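Local coordinates for ADP-ribosylation factor-binding protein GGA1 (Saccharomyces cerevisiae, PDB 5CN2) that may help regulate membrane traffic through the trans-Golgi network and binds ARF1 and ARF2, this chain being its C-terminal gamma-ear (GAE) domain, at residues D19-D24 and T50-L55. Sequence-based numbering, arbitrary orientation.
Sequences DHLRID and TNFALL
With CG of Leu21 and CG of Phe52 each turned anti to the backbone N of its own residue (chi1 -179° and -176°), both side chains reach across the interior of the GAE domain. Leu21 CD2 comes to 3.5 Å from Phe52 CE1, a methyl group approaching the ring carbon obliquely. Two residues further along each strand, Ile23 extends CD1 to 4.3 Å from CD1 of Leu54, a looser meeting of branch ends. The CA atoms of Leu21 and Phe52 are 10.5 Å apart and those of Ile23 and Leu54 10.0 Å, spacings of two facing sheets rather than of paired strands. Residues 21-24 belong to the five-stranded antiparallel sheet, residues 52-55 to an outer strand of the three-stranded one, the two layers of the adaptin-ear beta-sandwich. Tyr41 meets the Phe52 ring with its plane inclined, and Tyr107 touches both Leu21 and Phe52. The alternate residues Arg22 and Asp24 take no part in the contact and pair with each other on the strand's other side: Arg22 NE donates to Asp24 OD2 at 2.8 Å, the oxygen lying in the guanidinium plane but met from above the carboxylate plane, while Asp24 OD1 pairs with Arg12. Between the two segments the contact consists of apolar side chains, with no hydrogen bond or salt bridge across it, consistent with cohesion by the hydrophobic effect rather than by directed bonds.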
ATOM      1  N   ASP A  19      -9.633 -11.300  -4.530  1.00 51.96           N
ATOM      2  CA  ASP A  19      -9.414 -12.534  -5.301  1.00 51.96           C
ATOM      3  C   ASP A  19      -8.350 -12.365  -6.385  1.00 51.56           C
ATOM      4  O   ASP A  19      -7.782 -13.339  -6.848  1.00 53.54           O
ATOM      5  CB  ASP A  19     -10.719 -12.991  -5.944  1.00 57.40           C
ATOM      6  CG  ASP A  19     -11.760 -13.385  -4.920  1.00 60.91           C
ATOM      7  OD1 ASP A  19     -11.363 -13.860  -3.833  1.00 61.16           O
ATOM      8  OD2 ASP A  19     -12.968 -13.223  -5.208  1.00 63.67           O
ATOM      9  N   HIS A  20      -8.082 -11.123  -6.774  1.00 51.66           N
ATOM     10  CA  HIS A  20      -7.164 -10.807  -7.865  1.00 49.37           C
ATOM     11  C   HIS A  20      -5.839 -10.207  -7.432  1.00 45.34           C
ATOM     12  O   HIS A  20      -4.887 -10.234  -8.194  1.00 44.39           O
ATOM     13  CB  HIS A  20      -7.838  -9.792  -8.773  1.00 50.22           C
ATOM     14  CG  HIS A  20      -9.220 -10.181  -9.142  1.00 54.26           C
ATOM     15  ND1 HIS A  20      -9.530 -10.742 -10.361  1.00 56.94           N
ATOM     16  CD2 HIS A  20     -10.373 -10.148  -8.433  1.00 58.11           C
ATOM     17  CE1 HIS A  20     -10.822 -11.008 -10.402  1.00 59.41           C
ATOM     18  NE2 HIS A  20     -11.357 -10.662  -9.242  1.00 62.72           N
ATOM     19  N   LEU A  21      -5.792  -9.644  -6.230  1.00 41.15           N
ATOM     20  CA  LEU A  21      -4.712  -8.761  -5.847  1.00 39.18           C
ATOM     21  C   LEU A  21      -4.414  -8.871  -4.361  1.00 36.80           C
ATOM     22  O   LEU A  21      -5.334  -8.921  -3.540  1.00 37.36           O
ATOM     23  CB  LEU A  21      -5.121  -7.325  -6.155  1.00 41.49           C
ATOM     24  CG  LEU A  21      -4.076  -6.262  -5.840  1.00 43.18           C
ATOM     25  CD1 LEU A  21      -2.930  -6.339  -6.827  1.00 43.75           C
ATOM     26  CD2 LEU A  21      -4.695  -4.876  -5.879  1.00 46.57           C
ATOM     27  N   ARG A  22      -3.132  -8.913  -4.020  1.00 33.81           N
ATOM     28  CA  ARG A  22      -2.692  -8.814  -2.617  1.00 33.08           C
ATOM     29  C   ARG A  22      -1.779  -7.618  -2.483  1.00 30.26           C
ATOM     30  O   ARG A  22      -0.811  -7.498  -3.214  1.00 29.43           O
ATOM     31  CB  ARG A  22      -1.953 -10.062  -2.133  1.00 31.96           C
ATOM     32  CG  ARG A  22      -1.447  -9.915  -0.696  1.00 34.48           C
ATOM     33  CD  ARG A  22      -0.731 -11.147  -0.160  1.00 37.04           C
ATOM     34  NE  ARG A  22       0.633 -11.290  -0.679  1.00 37.46           N
ATOM     35  CZ  ARG A  22       0.979 -12.049  -1.718  1.00 39.50           C
ATOM     36  NH1 ARG A  22       0.073 -12.754  -2.379  1.00 41.21           N
ATOM     37  NH2 ARG A  22       2.250 -12.105  -2.105  1.00 40.97           N
ATOM     38  N   ILE A  23      -2.136  -6.719  -1.573  1.00 31.78           N
ATOM     39  CA  ILE A  23      -1.307  -5.577  -1.232  1.00 32.81           C
ATOM     40  C   ILE A  23      -0.794  -5.903   0.128  1.00 31.15           C
ATOM     41  O   ILE A  23      -1.568  -6.105   1.026  1.00 31.43           O
ATOM     42  CB  ILE A  23      -2.117  -4.256  -1.141  1.00 33.93           C
ATOM     43  CG1 ILE A  23      -2.891  -3.995  -2.429  1.00 36.47           C
ATOM     44  CG2 ILE A  23      -1.206  -3.088  -0.846  1.00 33.71           C
ATOM     45  CD1 ILE A  23      -3.866  -2.837  -2.348  1.00 37.37           C
ATOM     46  N   ASP A  24       0.517  -5.960   0.282  1.00 34.82           N
ATOM     47  CA  ASP A  24       1.118  -6.107   1.600  1.00 33.06           C
ATOM     48  C   ASP A  24       2.322  -5.190   1.701  1.00 34.34           C
ATOM     49  O   ASP A  24       2.665  -4.471   0.723  1.00 29.94           O
ATOM     50  CB  ASP A  24       1.480  -7.577   1.899  1.00 33.70           C
ATOM     51  CG  ASP A  24       2.317  -8.229   0.827  1.00 32.90           C
ATOM     52  OD1 ASP A  24       3.004  -7.542   0.047  1.00 37.70           O
ATOM     53  OD2 ASP A  24       2.275  -9.463   0.758  1.00 32.51           O
ATOM     54  N   THR A  50      -3.674  -4.314 -15.279  1.00 40.56           N
ATOM     55  CA  THR A  50      -3.171  -3.128 -15.952  1.00 41.27           C
ATOM     56  C   THR A  50      -3.740  -1.883 -15.308  1.00 39.21           C
ATOM     57  O   THR A  50      -4.757  -1.926 -14.594  1.00 37.44           O
ATOM     58  CB  THR A  50      -3.591  -3.093 -17.456  1.00 46.64           C
ATOM     59  OG1 THR A  50      -5.029  -3.183 -17.576  1.00 45.90           O
ATOM     60  CG2 THR A  50      -2.941  -4.235 -18.216  1.00 44.91           C
ATOM     61  N   ASN A  51      -3.075  -0.769 -15.591  1.00 40.56           N
ATOM     62  CA  ASN A  51      -3.492   0.557 -15.134  1.00 43.76           C
ATOM     63  C   ASN A  51      -3.633   0.677 -13.613  1.00 42.57           C
ATOM     64  O   ASN A  51      -4.500   1.414 -13.116  1.00 43.18           O
ATOM     65  CB  ASN A  51      -4.803   0.973 -15.819  1.00 46.77           C
ATOM     66  CG  ASN A  51      -4.696   0.990 -17.340  1.00 48.52           C
ATOM     67  OD1 ASN A  51      -3.670   1.355 -17.898  1.00 48.28           O
ATOM     68  ND2 ASN A  51      -5.773   0.610 -18.010  1.00 51.92           N
ATOM     69  N   PHE A  52      -2.775  -0.037 -12.878  1.00 39.63           N
ATOM     70  CA  PHE A  52      -2.868  -0.038 -11.427  1.00 34.75           C
ATOM     71  C   PHE A  52      -2.497   1.297 -10.836  1.00 33.14           C
ATOM     72  O   PHE A  52      -1.510   1.897 -11.237  1.00 35.35           O
ATOM     73  CB  PHE A  52      -1.977  -1.090 -10.780  1.00 33.44           C
ATOM     74  CG  PHE A  52      -2.145  -1.153  -9.297  1.00 33.20           C
ATOM     75  CD1 PHE A  52      -3.142  -1.942  -8.732  1.00 36.30           C
ATOM     76  CD2 PHE A  52      -1.386  -0.356  -8.472  1.00 36.11           C
ATOM     77  CE1 PHE A  52      -3.338  -1.959  -7.366  1.00 35.22           C
ATOM     78  CE2 PHE A  52      -1.583  -0.360  -7.106  1.00 37.57           C
ATOM     79  CZ  PHE A  52      -2.551  -1.179  -6.556  1.00 34.74           C
ATOM     80  N   ALA A  53      -3.239   1.728  -9.815  1.00 31.91           N
ATOM     81  CA  ALA A  53      -2.819   2.888  -9.042  1.00 30.97           C
ATOM     82  C   ALA A  53      -3.416   2.888  -7.662  1.00 28.70           C
ATOM     83  O   ALA A  53      -4.605   2.639  -7.500  1.00 24.31           O
ATOM     84  CB  ALA A  53      -3.243   4.171  -9.775  1.00 33.26           C
ATOM     85  N   LEU A  54      -2.588   3.236  -6.677  1.00 29.78           N
ATOM     86  CA  LEU A  54      -3.004   3.365  -5.301  1.00 30.89           C
ATOM     87  C   LEU A  54      -3.063   4.829  -4.942  1.00 29.68           C
ATOM     88  O   LEU A  54      -2.144   5.572  -5.269  1.00 30.48           O
ATOM     89  CB  LEU A  54      -2.005   2.702  -4.352  1.00 33.82           C
ATOM     90  CG  LEU A  54      -2.472   2.668  -2.880  1.00 32.46           C
ATOM     91  CD1 LEU A  54      -3.199   1.362  -2.600  1.00 33.56           C
ATOM     92  CD2 LEU A  54      -1.308   2.875  -1.933  1.00 33.40           C
ATOM     93  N   LEU A  55      -4.145   5.231  -4.274  1.00 26.63           N
ATOM     94  CA  LEU A  55      -4.312   6.593  -3.814  1.00 26.66           C
ATOM     95  C   LEU A  55      -4.411   6.542  -2.310  1.00 27.25           C
ATOM     96  O   LEU A  55      -4.981   5.614  -1.741  1.00 26.37           O
ATOM     97  CB  LEU A  55      -5.563   7.249  -4.392  1.00 29.16           C
ATOM     98  CG  LEU A  55      -5.556   7.670  -5.856  1.00 32.15           C
ATOM     99  CD1 LEU A  55      -5.392   6.490  -6.782  1.00 32.51           C
ATOM    100  CD2 LEU A  55      -6.856   8.397  -6.191  1.00 34.26           C
TER